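Local structure of pyocin S5 (Pseudomonas aeruginosa PAO1, 6THK) at residues 211-222 with 284-295. The protein probably kills related bacteria by forming pores that depolarise their cytoplasmic membrane, as channel-forming colicins do. The protein carries 1 engineered substitution. Numbering follows the deposited sequence.
Engineered in segment 211-222: Gln215 (natural residue Glu). With ZN (zinc ion), chain G.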
loop_
_atom_site.group_PDB
_atom_site.type_symbol
_atom_site.label_atom_id
_atom_site.label_comp_id
_atom_site.label_asym_id
_atom_site.label_seq_id
_atom_site.Cartn_x
_atom_site.Cartn_y
_atom_site.Cartn_z
ATOM N N LYS A 211 3.393 -3.974 15.897
ATOM C CA LYS A 211 4.616 -3.841 15.125
ATOM C C LYS A 211 4.813 -5.029 14.193
ATOM O O LYS A 211 5.268 -4.881 13.071
ATOM C CB LYS A 211 5.801 -3.758 16.079
ATOM C CG LYS A 211 6.966 -2.932 15.580
ATOM C CD LYS A 211 7.748 -2.352 16.742
ATOM C CE LYS A 211 9.095 -3.034 16.884
ATOM N NZ LYS A 211 9.565 -3.055 18.293
ATOM N N ALA A 212 4.513 -6.214 14.702
ATOM C CA ALA A 212 4.611 -7.474 13.969
ATOM C C ALA A 212 3.644 -7.594 12.795
ATOM O O ALA A 212 3.963 -8.168 11.762
ATOM C CB ALA A 212 4.419 -8.642 14.918
ATOM N N ASN A 213 2.456 -7.047 12.980
ATOM C CA ASN A 213 1.361 -7.127 12.025
ATOM C C ASN A 213 1.332 -5.970 11.026
ATOM O O ASN A 213 0.347 -5.762 10.325
ATOM C CB ASN A 213 0.049 -7.181 12.810
ATOM C CG ASN A 213 -1.162 -7.333 11.923
ATOM O OD1 ASN A 213 -1.065 -7.833 10.807
ATOM N ND2 ASN A 213 -2.311 -6.899 12.415
ATOM N N LEU A 214 2.476 -5.343 10.864
ATOM C CA LEU A 214 2.626 -4.206 9.977
ATOM C C LEU A 214 2.203 -4.345 8.538
ATOM O O LEU A 214 1.341 -3.619 8.105
ATOM C CB LEU A 214 4.061 -3.736 9.991
ATOM C CG LEU A 214 4.382 -2.619 9.029
ATOM C CD1 LEU A 214 4.527 -1.373 9.865
ATOM C CD2 LEU A 214 5.687 -2.954 8.346
ATOM N N GLN A 215 2.828 -5.237 7.787
ATOM C CA GLN A 215 2.502 -5.361 6.375
ATOM C C GLN A 215 1.042 -5.610 6.123
ATOM O O GLN A 215 0.444 -4.973 5.298
ATOM C CB GLN A 215 3.309 -6.459 5.702
ATOM C CG GLN A 215 4.708 -6.077 5.252
ATOM C CD GLN A 215 4.770 -4.858 4.356
ATOM O OE1 GLN A 215 5.440 -3.881 4.670
ATOM N NE2 GLN A 215 4.100 -4.919 3.232
ATOM N N MET A 216 0.465 -6.527 6.860
ATOM C CA MET A 216 -0.921 -6.860 6.664
ATOM C C MET A 216 -1.799 -5.720 7.056
ATOM O O MET A 216 -2.827 -5.518 6.470
ATOM C CB MET A 216 -1.269 -8.088 7.472
ATOM C CG MET A 216 -0.108 -9.053 7.617
ATOM S SD MET A 216 0.425 -9.697 6.039
ATOM C CE MET A 216 2.132 -10.074 6.371
ATOM N N LYS A 217 -1.400 -4.973 8.060
ATOM C CA LYS A 217 -2.214 -3.845 8.472
ATOM C C LYS A 217 -2.319 -2.756 7.416
ATOM O O LYS A 217 -3.398 -2.231 7.175
ATOM C CB LYS A 217 -1.668 -3.261 9.775
ATOM C CG LYS A 217 -2.358 -1.988 10.227
ATOM C CD LYS A 217 -3.675 -2.286 10.922
ATOM C CE LYS A 217 -4.559 -1.056 10.970
ATOM N NZ LYS A 217 -5.660 -1.220 11.953
ATOM N N VAL A 218 -1.207 -2.437 6.766
ATOM C CA VAL A 218 -1.212 -1.393 5.749
ATOM C C VAL A 218 -2.133 -1.763 4.595
ATOM O O VAL A 218 -2.885 -0.940 4.102
ATOM C CB VAL A 218 0.204 -1.116 5.215
ATOM C CG1 VAL A 218 0.147 -0.157 4.042
ATOM C CG2 VAL A 218 1.083 -0.553 6.315
ATOM N N GLN A 219 -2.069 -3.020 4.181
ATOM C CA GLN A 219 -2.925 -3.556 3.112
ATOM C C GLN A 219 -4.406 -3.368 3.431
ATOM O O GLN A 219 -5.135 -2.827 2.597
ATOM C CB GLN A 219 -2.605 -5.030 2.769
ATOM C CG GLN A 219 -3.465 -5.623 1.627
ATOM C CD GLN A 219 -3.356 -4.823 0.340
ATOM O OE1 GLN A 219 -4.272 -4.090 -0.040
ATOM N NE2 GLN A 219 -2.203 -4.900 -0.308
ATOM N N SER A 220 -4.817 -3.736 4.667
ATOM C CA SER A 220 -6.181 -3.608 5.192
ATOM C C SER A 220 -6.612 -2.144 5.248
ATOM O O SER A 220 -7.741 -1.819 4.885
ATOM C CB SER A 220 -6.289 -4.249 6.571
ATOM O OG SER A 220 -5.586 -5.481 6.620
ATOM N N GLU A 221 -5.704 -1.255 5.651
ATOM C CA GLU A 221 -6.004 0.170 5.682
ATOM C C GLU A 221 -6.253 0.710 4.278
ATOM O O GLU A 221 -7.193 1.485 4.089
ATOM C CB GLU A 221 -4.861 0.932 6.315
ATOM C CG GLU A 221 -5.039 1.152 7.790
ATOM C CD GLU A 221 -3.746 1.680 8.354
ATOM O OE1 GLU A 221 -3.396 2.842 8.048
ATOM O OE2 GLU A 221 -3.062 0.922 9.074
ATOM N N LEU A 222 -5.421 0.301 3.296
ATOM C CA LEU A 222 -5.573 0.740 1.898
ATOM C C LEU A 222 -6.890 0.268 1.292
ATOM O O LEU A 222 -7.519 1.016 0.538
ATOM C CB LEU A 222 -4.384 0.319 1.033
ATOM C CG LEU A 222 -3.089 1.111 1.241
ATOM C CD1 LEU A 222 -1.939 0.392 0.647
ATOM C CD2 LEU A 222 -3.184 2.537 0.686
ATOM N N LEU A 284 5.307 3.523 15.207
ATOM C CA LEU A 284 4.433 2.754 14.334
ATOM C C LEU A 284 4.139 3.482 13.041
ATOM O O LEU A 284 4.039 2.871 11.988
ATOM C CB LEU A 284 3.124 2.420 15.047
ATOM C CG LEU A 284 3.158 1.260 16.039
ATOM C CD1 LEU A 284 1.753 0.777 16.346
ATOM C CD2 LEU A 284 4.008 0.121 15.510
ATOM N N LEU A 285 3.964 4.791 13.145
ATOM C CA LEU A 285 3.680 5.649 11.995
ATOM C C LEU A 285 4.840 5.661 10.990
ATOM O O LEU A 285 4.593 5.567 9.785
ATOM C CB LEU A 285 3.330 7.087 12.435
ATOM C CG LEU A 285 1.906 7.375 12.921
ATOM C CD1 LEU A 285 1.737 8.837 13.242
ATOM C CD2 LEU A 285 0.868 7.003 11.885
ATOM N N VAL A 286 6.098 5.757 11.470
ATOM C CA VAL A 286 7.282 5.768 10.594
ATOM C C VAL A 286 7.378 4.445 9.836
ATOM O O VAL A 286 7.613 4.452 8.630
ATOM C CB VAL A 286 8.604 6.180 11.317
ATOM C CG1 VAL A 286 8.716 5.575 12.702
ATOM C CG2 VAL A 286 9.846 5.864 10.486
ATOM N N ASP A 287 7.111 3.331 10.534
ATOM C CA ASP A 287 7.105 1.979 9.994
ATOM C C ASP A 287 6.078 1.844 8.862
ATOM O O ASP A 287 6.397 1.305 7.806
ATOM C CB ASP A 287 6.841 0.976 11.127
ATOM C CG ASP A 287 7.968 0.834 12.147
ATOM O OD1 ASP A 287 8.931 1.637 12.096
ATOM O OD2 ASP A 287 7.871 -0.062 13.020
ATOM N N GLU A 288 4.872 2.394 9.065
ATOM C CA GLU A 288 3.792 2.417 8.079
ATOM C C GLU A 288 4.139 3.250 6.885
ATOM O O GLU A 288 3.914 2.800 5.767
ATOM C CB GLU A 288 2.505 2.962 8.698
ATOM C CG GLU A 288 1.819 1.927 9.572
ATOM C CD GLU A 288 0.480 2.313 10.148
ATOM O OE1 GLU A 288 0.031 3.452 9.903
ATOM O OE2 GLU A 288 -0.124 1.481 10.858
ATOM N N ILE A 289 4.684 4.466 7.104
ATOM C CA ILE A 289 5.086 5.376 6.021
ATOM C C ILE A 289 6.139 4.725 5.132
ATOM O O ILE A 289 6.038 4.816 3.909
ATOM C CB ILE A 289 5.536 6.766 6.556
ATOM C CG1 ILE A 289 4.325 7.569 7.066
ATOM C CG2 ILE A 289 6.283 7.567 5.474
ATOM C CD1 ILE A 289 4.589 8.490 8.243
ATOM N N ALA A 290 7.128 4.056 5.743
ATOM C CA ALA A 290 8.185 3.368 5.024
ATOM C C ALA A 290 7.621 2.191 4.211
ATOM O O ALA A 290 8.075 1.961 3.091
ATOM C CB ALA A 290 9.259 2.899 5.994
ATOM N N SER A 291 6.625 1.466 4.765
ATOM C CA SER A 291 5.959 0.364 4.077
ATOM C C SER A 291 5.202 0.908 2.867
ATOM O O SER A 291 5.246 0.304 1.795
ATOM C CB SER A 291 4.993 -0.353 5.004
ATOM O OG SER A 291 4.121 -1.184 4.256
ATOM N N LEU A 292 4.509 2.049 3.050
ATOM C CA LEU A 292 3.767 2.722 1.992
ATOM C C LEU A 292 4.698 3.244 0.911
ATOM O O LEU A 292 4.373 3.156 -0.267
ATOM C CB LEU A 292 2.949 3.877 2.569
ATOM C CG LEU A 292 1.632 3.524 3.248
ATOM C CD1 LEU A 292 1.110 4.699 4.006
ATOM C CD2 LEU A 292 0.578 3.091 2.235
ATOM N N GLN A 293 5.848 3.799 1.300
ATOM C CA GLN A 293 6.823 4.347 0.359
ATOM C C GLN A 293 7.432 3.254 -0.511
ATOM O O GLN A 293 7.581 3.457 -1.720
ATOM C CB GLN A 293 7.886 5.161 1.091
ATOM C CG GLN A 293 7.487 6.623 1.262
ATOM C CD GLN A 293 8.319 7.393 2.275
ATOM O OE1 GLN A 293 8.270 8.629 2.330
ATOM N NE2 GLN A 293 9.077 6.692 3.123
ATOM N N ALA A 294 7.706 2.073 0.086
ATOM C CA ALA A 294 8.234 0.883 -0.603
ATOM C C ALA A 294 7.243 0.411 -1.659
ATOM O O ALA A 294 7.667 0.033 -2.751
ATOM C CB ALA A 294 8.503 -0.241 0.395
ATOM N N ARG A 295 5.919 0.456 -1.326
ATOM C CA ARG A 295 4.776 0.106 -2.179
ATOM C C ARG A 295 4.688 1.076 -3.358
ATOM O O ARG A 295 4.519 0.635 -4.497
ATOM C CB ARG A 295 3.496 0.196 -1.350
ATOM C CG ARG A 295 2.234 -0.369 -1.997
ATOM C CD ARG A 295 1.115 -0.442 -0.974
ATOM N NE ARG A 295 1.574 -0.993 0.308
ATOM C CZ ARG A 295 1.238 -2.186 0.781
ATOM N NH1 ARG A 295 0.401 -2.966 0.105
ATOM N NH2 ARG A 295 1.718 -2.601 1.948
HETATM ZN ZN ZN G . -2.243 1.711 11.117
#
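Val218 and Glu288 mesh as knobs into holes where helix 214-222 crosses helix 284-295 at -71°, in the elongated helical part of this bacteriocin. The Val218 side chain enters the pocket formed by Glu288, Ser291, Leu292 and Arg295, its CG1 lying 3.7 Å from Leu292 CD2 while CG2 leans over the Ser291 hydroxyl. Glu288, in turn, sits among Leu214, Lys217, Val218 and Glu221, and its chain, extended beyond CG, carries the carboxylate to a zinc ion. There its side chain crosses that of Glu221 at about a right angle, the carboxylate planes 56° apart, and the metal joins the two acids through Glu288 OE2 at 2.1 Å and Glu221 OE2 at 2.3 Å. Lys255 of helix 237-267 forms salt bridges with the remaining oxygen, OE1, of each, so metal and lysine together probably offset the repulsion between the paired carboxylates. Leu214 presses CD1 against Asp287 CB at 3.5 Å, extending the apolar contact toward the break between helices 157-212 and 214-227. At the other end Arg295 is the third knob, set among Gln215, Val218, Gln219 and Leu222. Leu222 CD1 lies over one face of the Arg295 guanidinium and packs 3.6 Å from Arg295 CD. The amide of Gln215, an engineered residue, runs nearly parallel to the guanidinium plane (2° apart). Ser291 donates a 3.0 Å hydrogen bond from OG to Gln215 OE1, approaching from above the carbonyl plane.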